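Local coordinates for sterol regulatory element-binding protein cleavage-activating protein (Schizosaccharomyces pombe, PDB 4YHC) that escorts the membrane-bound transcription factor precursor Sre1 for processing when sterol or oxygen is low, here represented by its WD40 domain, at residues E23-H28 with N455-V460; S90-D95 with H111-K116; P174-I179 with A190-S195. The protein carries 9 engineered substitutions. One frame throughout, in Å; residues are numbered along the deposited sequence.

In the fold
From the N terminus, residues 23-28 leave strand 20-24 and pair with 455-460 near the C terminus, so interaction 1 closes a loop of more than 400 residues that holds the other two contacts. Its antiparallel pairing makes one four-stranded sheet from both ends of the chain, the ring closure expected of a WD40 propeller. Inside that loop, interaction 2 sets the turn after strand 88-92 against the chain leaving strand 106-112, two strands away in the same sheet, and interaction 3, which opens after it has closed, pairs the hairpin strands 175-182 and 187-193 of another. Interactions 1 and 3 lie on opposite sides of the chain's centre, their own centres about 33 Å apart.

Interaction 1: E23-H28 with N455-V460; sequences EPVPVH and NYVALV
The His28 imidazole has the Tyr456 ring over one face, with CZ above its centre and His28 CD2 3.5 Å from Tyr456 CE2. The planes meet obliquely at 44°, and the two side chains run side by side in the same direction. Asn455 lies alongside as well, its amide plane turned 80° from the imidazole, while His28 CB sits 3.2 Å from Asn455 O. With CG lodged between its backbone N and carbonyl carbon, chi1 61° brings one face of the imidazole against the CE2 side of Tyr456. An alanine here, lacking the imidazole that meets Tyr456 CE2, would probably open a gap beside it and leave the phenol freer to turn. Farther along, Val25 CG2 touches both Val457 CG2 and the end of Leu459, 3.8 Å from Leu459 CD2. Backbone bonds fix the antiparallel register: Glu23 and Leu459 exchange N-H and C=O as a hydrogen-bonded pair, and Val25 N gives a nearly straight bond to Val457 O at 2.8 Å. Around Pro26 and Val27 the first chain bows away, and a water bridges the gap, accepting from Val457 N and probably donating to Val27 O. Asn455 ND2 is held by His29 O, and Glu23 OE1 by Arg21. Strand 456-462 lies between 20-24 and 448-453 in one sheet; Val25 also meets Trp57 of strand 54-58, in the next sheet along the chain.

Interaction 2: S90-D95 with H111-K116; sequences SLFSKD and HSYHSK. Engineered in segment 111-116: Ser115 (natural residue Cys).
Tyr113 and Asp95 bury the most surface here, and Phe92 sets its edge against one face of the tyrosine. Phe92 CD2 points toward the rim of the Tyr113 ring, 3.6 Å from Tyr113 CZ; the planes are 80° apart, a T-shaped pair. Tyr113 CG stands between its backbone N and carbonyl carbon (chi1 82°), which carries the ring across to the other segment. There its OH donates to Ser93 O, which lies in the ring plane at the edge; the modelled 2.4 Å from OH to O is very short and its exact value doubtful. At the near end, Tyr113 N donates to Asp95 O at 2.9 Å, approaching from above the carbonyl plane. The tyrosine holds the 93-95 turn through Asp95 O and, as modelled, Ser93 O. This turn links strands 88-92 and 96-101 of a four-stranded antiparallel sheet, one blade of the WD40 propeller, and Tyr113 follows directly on its last strand, 106-112. The engineered Ser115 sets CB 3.4 Å from Lys94 O and gives Tyr113 OH a weak hydrogen bond. Ser93 OG turns to Thr96 N, while Phe92 packs on Val123 of strand 121-127 and Leu140 of strand 136-144.

Interaction 3: P174-I179 with A190-S195; sequences PIIKSI and ASLTES. Engineered in segment 190-195: Ser191 (natural residue Cys).
Pro174 and Glu194 cross at about a right angle, the glutamate carboxylate lying against the proline ring with Glu194 CD 3.5 Å from Pro174 CG; Glu194 is poorly ordered, so this contact is less sure. Ile176 crosses Glu194 obliquely, its CG1 4.0 Å from Glu194 CG, and its CD1 reaches Leu192 CG. Ile175 slants across Thr193 on the face that also carries Ser178 and the engineered Ser191. Because Ile175 CG1 stands anti to the carbonyl carbon (chi1 -71°), its CD1 can reach Ser191 CB, 4.0 Å away. On the other face, Ile179 CG1 meets Ala190 CB at 3.8 Å, beside Lys177 and Leu192. The two strands are neighbours in a beta hairpin, running 171° apart within a four-stranded antiparallel sheet of the WD40 propeller. Its regular pairing is interrupted by a classic beta bulge: Ile176 and Lys177 both face Leu192, and Leu192 O takes a 2.8 Å bond from Ile176 N and a weak one from Lys177 N. Straighter bonds brace both sides, from Glu194 N to Pro174 O and in the mutual pair of Ile179 and Ala190. Lys177 NZ leads off to a salt bridge with Asp226, and Ser178 OG bonds Asn122. Backbone hydrogen bonds set the register, apolar carbons meet beside Ala190 and Leu192, and the lysine charge is paired with Asp226 on strand 226-230 of the following sheet.

Interaction 1: E23-H28 with N455-V460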
loop_
_atom_site.group_PDB
_atom_site.type_symbol
_atom_site.label_atom_id
_atom_site.label_comp_id
_atom_site.label_asym_id
_atom_site.label_seq_id
_atom_site.Cartn_x
_atom_site.Cartn_y
_atom_site.Cartn_z
ATOM N N GLU A 23 -4.480 -7.128 -18.379
ATOM C CA GLU A 23 -4.864 -6.169 -19.385
ATOM C C GLU A 23 -4.118 -4.844 -19.157
ATOM O O GLU A 23 -3.959 -4.431 -18.008
ATOM C CB GLU A 23 -6.392 -5.844 -19.321
ATOM C CG GLU A 23 -7.364 -7.002 -19.526
ATOM C CD GLU A 23 -7.410 -7.518 -20.960
ATOM O OE1 GLU A 23 -7.907 -8.638 -21.146
ATOM O OE2 GLU A 23 -6.938 -6.829 -21.881
ATOM N N PRO A 24 -3.791 -4.115 -20.252
ATOM C CA PRO A 24 -3.187 -2.795 -20.219
ATOM C C PRO A 24 -4.210 -1.794 -19.772
ATOM O O PRO A 24 -5.346 -1.902 -20.137
ATOM C CB PRO A 24 -2.813 -2.532 -21.694
ATOM C CG PRO A 24 -3.802 -3.343 -22.474
ATOM C CD PRO A 24 -3.988 -4.595 -21.646
ATOM N N VAL A 25 -3.829 -0.810 -18.991
ATOM C CA VAL A 25 -4.739 0.292 -18.675
ATOM C C VAL A 25 -4.718 1.143 -19.934
ATOM O O VAL A 25 -3.664 1.339 -20.489
ATOM C CB VAL A 25 -4.199 1.118 -17.509
ATOM C CG1 VAL A 25 -4.838 2.483 -17.475
ATOM C CG2 VAL A 25 -4.387 0.371 -16.186
ATOM N N PRO A 26 -5.874 1.598 -20.410
ATOM C CA PRO A 26 -5.947 2.214 -21.738
ATOM C C PRO A 26 -5.261 3.563 -21.901
ATOM O O PRO A 26 -5.113 3.994 -23.034
ATOM C CB PRO A 26 -7.454 2.373 -22.004
ATOM C CG PRO A 26 -8.157 1.945 -20.801
ATOM C CD PRO A 26 -7.190 1.476 -19.769
ATOM N N VAL A 27 -4.826 4.197 -20.821
ATOM C CA VAL A 27 -4.109 5.480 -20.898
ATOM C C VAL A 27 -2.641 5.299 -20.552
ATOM O O VAL A 27 -2.294 4.349 -19.854
ATOM C CB VAL A 27 -4.812 6.555 -20.023
ATOM C CG1 VAL A 27 -4.008 7.857 -19.945
ATOM C CG2 VAL A 27 -6.148 6.871 -20.648
ATOM N N HIS A 28 -1.771 6.150 -21.092
ATOM C CA HIS A 28 -0.354 6.092 -20.735
ATOM C C HIS A 28 0.363 7.437 -20.778
ATOM O O HIS A 28 -0.184 8.419 -21.173
ATOM C CB HIS A 28 0.372 5.086 -21.622
ATOM C CG HIS A 28 0.320 5.426 -23.067
ATOM N ND1 HIS A 28 1.199 6.321 -23.652
ATOM C CD2 HIS A 28 -0.512 5.006 -24.050
ATOM C CE1 HIS A 28 0.903 6.447 -24.934
ATOM N NE2 HIS A 28 -0.126 5.655 -25.202
ATOM N N ASN A 455 6.148 3.143 -19.670
ATOM C CA ASN A 455 5.175 4.201 -19.581
ATOM C C ASN A 455 3.751 3.709 -19.603
ATOM O O ASN A 455 2.860 4.494 -19.701
ATOM C CB ASN A 455 5.405 5.237 -20.670
ATOM C CG ASN A 455 5.450 4.636 -22.026
ATOM O OD1 ASN A 455 6.034 3.569 -22.214
ATOM N ND2 ASN A 455 4.769 5.262 -22.971
ATOM N N TYR A 456 3.556 2.399 -19.470
ATOM C CA TYR A 456 2.240 1.801 -19.413
ATOM C C TYR A 456 2.039 1.179 -18.051
ATOM O O TYR A 456 3.007 0.938 -17.349
ATOM C CB TYR A 456 2.137 0.689 -20.448
ATOM C CG TYR A 456 2.306 1.219 -21.871
ATOM C CD1 TYR A 456 3.577 1.298 -22.454
ATOM C CD2 TYR A 456 1.199 1.631 -22.638
ATOM C CE1 TYR A 456 3.758 1.800 -23.755
ATOM C CE2 TYR A 456 1.375 2.102 -23.974
ATOM C CZ TYR A 456 2.671 2.198 -24.515
ATOM O OH TYR A 456 2.962 2.658 -25.805
ATOM N N VAL A 457 0.791 0.864 -17.733
ATOM C CA VAL A 457 0.490 -0.013 -16.638
ATOM C C VAL A 457 -0.388 -1.219 -17.029
ATOM O O VAL A 457 -1.350 -1.062 -17.760
ATOM C CB VAL A 457 0.089 0.716 -15.298
ATOM C CG1 VAL A 457 -0.032 2.239 -15.375
ATOM C CG2 VAL A 457 -0.932 -0.012 -14.469
ATOM N N ALA A 458 -0.007 -2.366 -16.492
ATOM C CA ALA A 458 -0.749 -3.590 -16.650
ATOM C C ALA A 458 -1.412 -3.884 -15.349
ATOM O O ALA A 458 -0.750 -3.849 -14.319
ATOM C CB ALA A 458 0.162 -4.782 -16.951
ATOM N N LEU A 459 -2.656 -4.290 -15.452
ATOM C CA LEU A 459 -3.422 -4.871 -14.373
ATOM C C LEU A 459 -3.421 -6.371 -14.558
ATOM O O LEU A 459 -3.708 -6.888 -15.677
ATOM C CB LEU A 459 -4.839 -4.326 -14.448
ATOM C CG LEU A 459 -5.259 -3.081 -13.675
ATOM C CD1 LEU A 459 -4.178 -2.148 -13.227
ATOM C CD2 LEU A 459 -6.416 -2.334 -14.354
ATOM N N VAL A 460 -3.129 -7.065 -13.469
ATOM C CA VAL A 460 -3.039 -8.529 -13.426
ATOM C C VAL A 460 -3.781 -8.995 -12.218
ATOM O O VAL A 460 -3.519 -8.524 -11.088
ATOM C CB VAL A 460 -1.567 -8.991 -13.285
ATOM C CG1 VAL A 460 -1.411 -10.508 -13.330
ATOM C CG2 VAL A 460 -0.704 -8.376 -14.414
HETATM O O HOH W 1 -1.031 1.862 -19.606
#

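Interaction 2: S90-D95 with H111-K116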
loop_
_atom_site.group_PDB
_atom_site.type_symbol
_atom_site.label_atom_id
_atom_site.label_comp_id
_atom_site.label_asym_id
_atom_site.label_seq_id
_atom_site.Cartn_x
_atom_site.Cartn_y
_atom_site.Cartn_z
ATOM N N SER A 90 -3.855 15.461 -3.460
ATOM C CA SER A 90 -2.951 16.536 -3.041
ATOM C C SER A 90 -1.650 16.377 -3.718
ATOM O O SER A 90 -1.041 15.324 -3.598
ATOM C CB SER A 90 -2.646 16.539 -1.534
ATOM O OG SER A 90 -2.170 15.265 -1.103
ATOM N N LEU A 91 -1.229 17.412 -4.435
ATOM C CA LEU A 91 0.059 17.435 -5.121
ATOM C C LEU A 91 0.951 18.490 -4.428
ATOM O O LEU A 91 0.497 19.591 -4.150
ATOM C CB LEU A 91 -0.130 17.824 -6.568
ATOM C CG LEU A 91 -0.955 16.987 -7.530
ATOM C CD1 LEU A 91 -0.972 17.683 -8.878
ATOM C CD2 LEU A 91 -0.336 15.604 -7.654
ATOM N N PHE A 92 2.202 18.156 -4.175
ATOM C CA PHE A 92 3.124 19.072 -3.548
ATOM C C PHE A 92 4.285 19.312 -4.473
ATOM O O PHE A 92 5.000 18.362 -4.864
ATOM C CB PHE A 92 3.693 18.475 -2.240
ATOM C CG PHE A 92 2.722 18.517 -1.091
ATOM C CD1 PHE A 92 1.614 17.680 -1.076
ATOM C CD2 PHE A 92 2.938 19.391 0.000
ATOM C CE1 PHE A 92 0.709 17.736 -0.047
ATOM C CE2 PHE A 92 2.039 19.436 1.026
ATOM C CZ PHE A 92 0.910 18.631 0.996
ATOM N N SER A 93 4.485 20.574 -4.841
ATOM C CA SER A 93 5.742 20.988 -5.479
ATOM C C SER A 93 6.737 21.381 -4.385
ATOM O O SER A 93 6.470 21.143 -3.190
ATOM C CB SER A 93 5.475 22.146 -6.452
ATOM O OG SER A 93 4.999 23.292 -5.726
ATOM N N LYS A 94 7.891 21.970 -4.750
ATOM C CA LYS A 94 8.843 22.388 -3.750
ATOM C C LYS A 94 8.294 23.470 -2.798
ATOM O O LYS A 94 8.684 23.497 -1.635
ATOM C CB LYS A 94 10.172 22.850 -4.377
ATOM C CG LYS A 94 10.091 24.126 -5.212
ATOM C CD LYS A 94 11.423 24.475 -5.908
ATOM C CE LYS A 94 11.173 25.483 -7.042
ATOM N NZ LYS A 94 12.293 25.603 -8.022
ATOM N N ASP A 95 7.388 24.324 -3.272
ATOM C CA ASP A 95 6.848 25.397 -2.439
ATOM C C ASP A 95 5.342 25.512 -2.396
ATOM O O ASP A 95 4.822 26.382 -1.692
ATOM C CB ASP A 95 7.426 26.770 -2.840
ATOM C CG ASP A 95 7.196 27.136 -4.284
ATOM O OD1 ASP A 95 6.202 26.713 -4.899
ATOM O OD2 ASP A 95 8.050 27.874 -4.823
ATOM N N HIS A 111 -1.873 26.521 -1.955
ATOM C CA HIS A 111 -1.359 27.029 -0.685
ATOM C C HIS A 111 0.135 26.891 -0.633
ATOM O O HIS A 111 0.653 25.794 -0.902
ATOM C CB HIS A 111 -1.946 26.263 0.499
ATOM C CG HIS A 111 -1.638 26.885 1.821
ATOM N ND1 HIS A 111 -2.405 27.898 2.355
ATOM C CD2 HIS A 111 -0.658 26.630 2.726
ATOM C CE1 HIS A 111 -1.910 28.245 3.535
ATOM N NE2 HIS A 111 -0.840 27.497 3.774
ATOM N N SER A 112 0.848 27.973 -0.260
ATOM C CA SER A 112 2.299 27.896 -0.287
ATOM C C SER A 112 2.864 27.428 1.060
ATOM O O SER A 112 2.252 27.654 2.081
ATOM C CB SER A 112 2.876 29.192 -0.789
ATOM O OG SER A 112 2.441 29.331 -2.128
ATOM N N TYR A 113 3.974 26.687 1.050
ATOM C CA TYR A 113 4.340 25.919 2.240
ATOM C C TYR A 113 5.843 25.836 2.285
ATOM O O TYR A 113 6.493 25.830 1.230
ATOM C CB TYR A 113 3.639 24.515 2.264
ATOM C CG TYR A 113 4.349 23.471 1.439
ATOM C CD1 TYR A 113 4.140 23.360 0.062
ATOM C CD2 TYR A 113 5.246 22.617 2.031
ATOM C CE1 TYR A 113 4.847 22.479 -0.695
ATOM C CE2 TYR A 113 5.927 21.725 1.289
ATOM C CZ TYR A 113 5.748 21.666 -0.072
ATOM O OH TYR A 113 6.490 20.732 -0.786
ATOM N N HIS A 114 6.396 25.821 3.502
ATOM C CA HIS A 114 7.853 25.682 3.702
ATOM C C HIS A 114 8.251 24.180 3.647
ATOM O O HIS A 114 7.587 23.306 4.214
ATOM C CB HIS A 114 8.344 26.382 5.010
ATOM C CG HIS A 114 8.513 27.884 4.895
ATOM N ND1 HIS A 114 9.449 28.480 4.071
ATOM C CD2 HIS A 114 7.867 28.908 5.516
ATOM C CE1 HIS A 114 9.370 29.795 4.183
ATOM N NE2 HIS A 114 8.421 30.081 5.055
ATOM N N SER A 115 9.294 23.917 2.871
ATOM C CA SER A 115 9.943 22.621 2.718
ATOM C C SER A 115 11.410 22.933 2.777
ATOM O O SER A 115 11.816 23.941 2.242
ATOM C CB SER A 115 9.673 22.030 1.320
ATOM O OG SER A 115 8.964 20.819 1.366
ATOM N N LYS A 116 12.225 22.053 3.333
ATOM C CA LYS A 116 13.642 22.354 3.482
ATOM C C LYS A 116 14.506 21.643 2.420
ATOM O O LYS A 116 15.522 21.052 2.791
ATOM C CB LYS A 116 14.123 21.979 4.895
ATOM C CG LYS A 116 13.054 21.830 5.982
ATOM C CD LYS A 116 12.093 23.015 6.139
ATOM C CE LYS A 116 11.012 22.725 7.185
ATOM N NZ LYS A 116 9.703 23.411 6.945
#

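Interaction 3: P174-I179 with A190-S195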
loop_
_atom_site.group_PDB
_atom_site.type_symbol
_atom_site.label_atom_id
_atom_site.label_comp_id
_atom_site.label_asym_id
_atom_site.label_seq_id
_atom_site.Cartn_x
_atom_site.Cartn_y
_atom_site.Cartn_z
ATOM N N PRO A 174 16.669 12.028 12.076
ATOM C CA PRO A 174 16.034 11.931 10.766
ATOM C C PRO A 174 15.116 10.697 10.623
ATOM O O PRO A 174 15.365 9.646 11.195
ATOM C CB PRO A 174 17.223 11.826 9.784
ATOM C CG PRO A 174 18.459 12.145 10.585
ATOM C CD PRO A 174 18.108 11.720 11.994
ATOM N N ILE A 175 14.061 10.872 9.839
ATOM C CA ILE A 175 13.015 9.887 9.690
ATOM C C ILE A 175 13.320 8.980 8.534
ATOM O O ILE A 175 13.384 9.407 7.427
ATOM C CB ILE A 175 11.659 10.599 9.546
ATOM C CG1 ILE A 175 11.327 11.185 10.898
ATOM C CG2 ILE A 175 10.531 9.651 9.094
ATOM C CD1 ILE A 175 10.079 12.030 10.952
ATOM N N ILE A 176 13.482 7.704 8.801
ATOM C CA ILE A 176 13.646 6.682 7.744
ATOM C C ILE A 176 12.290 6.366 7.048
ATOM O O ILE A 176 12.238 6.125 5.858
ATOM C CB ILE A 176 14.189 5.369 8.377
ATOM C CG1 ILE A 176 15.541 5.594 9.072
ATOM C CG2 ILE A 176 14.376 4.279 7.339
ATOM C CD1 ILE A 176 15.998 4.375 9.858
ATOM N N LYS A 177 11.193 6.370 7.798
ATOM C CA LYS A 177 9.923 5.845 7.297
ATOM C C LYS A 177 8.806 6.356 8.192
ATOM O O LYS A 177 8.927 6.290 9.415
ATOM C CB LYS A 177 9.988 4.319 7.363
ATOM C CG LYS A 177 8.699 3.568 7.150
ATOM C CD LYS A 177 8.237 3.688 5.724
ATOM C CE LYS A 177 7.065 2.770 5.447
ATOM N NZ LYS A 177 7.533 1.575 4.747
ATOM N N SER A 178 7.749 6.882 7.600
ATOM C CA SER A 178 6.594 7.297 8.374
ATOM C C SER A 178 5.381 6.653 7.770
ATOM O O SER A 178 5.333 6.456 6.589
ATOM C CB SER A 178 6.475 8.807 8.407
ATOM O OG SER A 178 6.349 9.298 7.071
ATOM N N ILE A 179 4.409 6.338 8.616
ATOM C CA ILE A 179 3.135 5.825 8.195
ATOM C C ILE A 179 1.999 6.413 8.999
ATOM O O ILE A 179 2.169 6.928 10.154
ATOM C CB ILE A 179 3.032 4.317 8.362
ATOM C CG1 ILE A 179 3.245 3.929 9.830
ATOM C CG2 ILE A 179 4.004 3.655 7.410
ATOM C CD1 ILE A 179 3.020 2.456 10.140
ATOM N N ALA A 190 3.124 7.412 12.789
ATOM C CA ALA A 190 4.228 6.624 13.368
ATOM C C ALA A 190 5.452 6.844 12.512
ATOM O O ALA A 190 5.339 6.806 11.285
ATOM C CB ALA A 190 3.866 5.143 13.395
ATOM N N SER A 191 6.616 7.053 13.156
ATOM C CA SER A 191 7.857 7.350 12.461
ATOM C C SER A 191 9.034 6.530 13.001
ATOM O O SER A 191 9.279 6.447 14.173
ATOM C CB SER A 191 8.167 8.857 12.529
ATOM O OG SER A 191 7.019 9.642 12.235
ATOM N N LEU A 192 9.738 5.889 12.118
ATOM C CA LEU A 192 10.932 5.142 12.482
ATOM C C LEU A 192 12.063 6.086 12.187
ATOM O O LEU A 192 12.175 6.583 11.046
ATOM C CB LEU A 192 11.070 3.871 11.636
ATOM C CG LEU A 192 12.426 3.111 11.759
ATOM C CD1 LEU A 192 12.620 2.681 13.196
ATOM C CD2 LEU A 192 12.390 1.905 10.855
ATOM N N THR A 193 12.852 6.423 13.217
ATOM C CA THR A 193 13.998 7.344 13.021
ATOM C C THR A 193 15.323 6.593 12.996
ATOM O O THR A 193 15.386 5.442 13.407
ATOM C CB THR A 193 14.095 8.384 14.139
ATOM O OG1 THR A 193 14.117 7.701 15.366
ATOM C CG2 THR A 193 12.888 9.276 14.172
ATOM N N GLU A 194 16.346 7.248 12.468
ATOM C CA GLU A 194 17.737 6.708 12.460
ATOM C C GLU A 194 18.273 6.248 13.814
ATOM O O GLU A 194 19.151 5.413 13.862
ATOM C CB GLU A 194 18.708 7.693 11.852
ATOM C CG GLU A 194 18.477 7.935 10.366
ATOM C CD GLU A 194 19.492 8.899 9.758
ATOM O OE1 GLU A 194 20.482 9.259 10.444
ATOM O OE2 GLU A 194 19.302 9.306 8.581
ATOM N N SER A 195 17.715 6.779 14.892
ATOM C CA SER A 195 17.980 6.322 16.247
ATOM C C SER A 195 17.516 4.937 16.545
ATOM O O SER A 195 17.831 4.424 17.611
ATOM C CB SER A 195 17.220 7.208 17.237
ATOM O OG SER A 195 17.024 8.491 16.685
#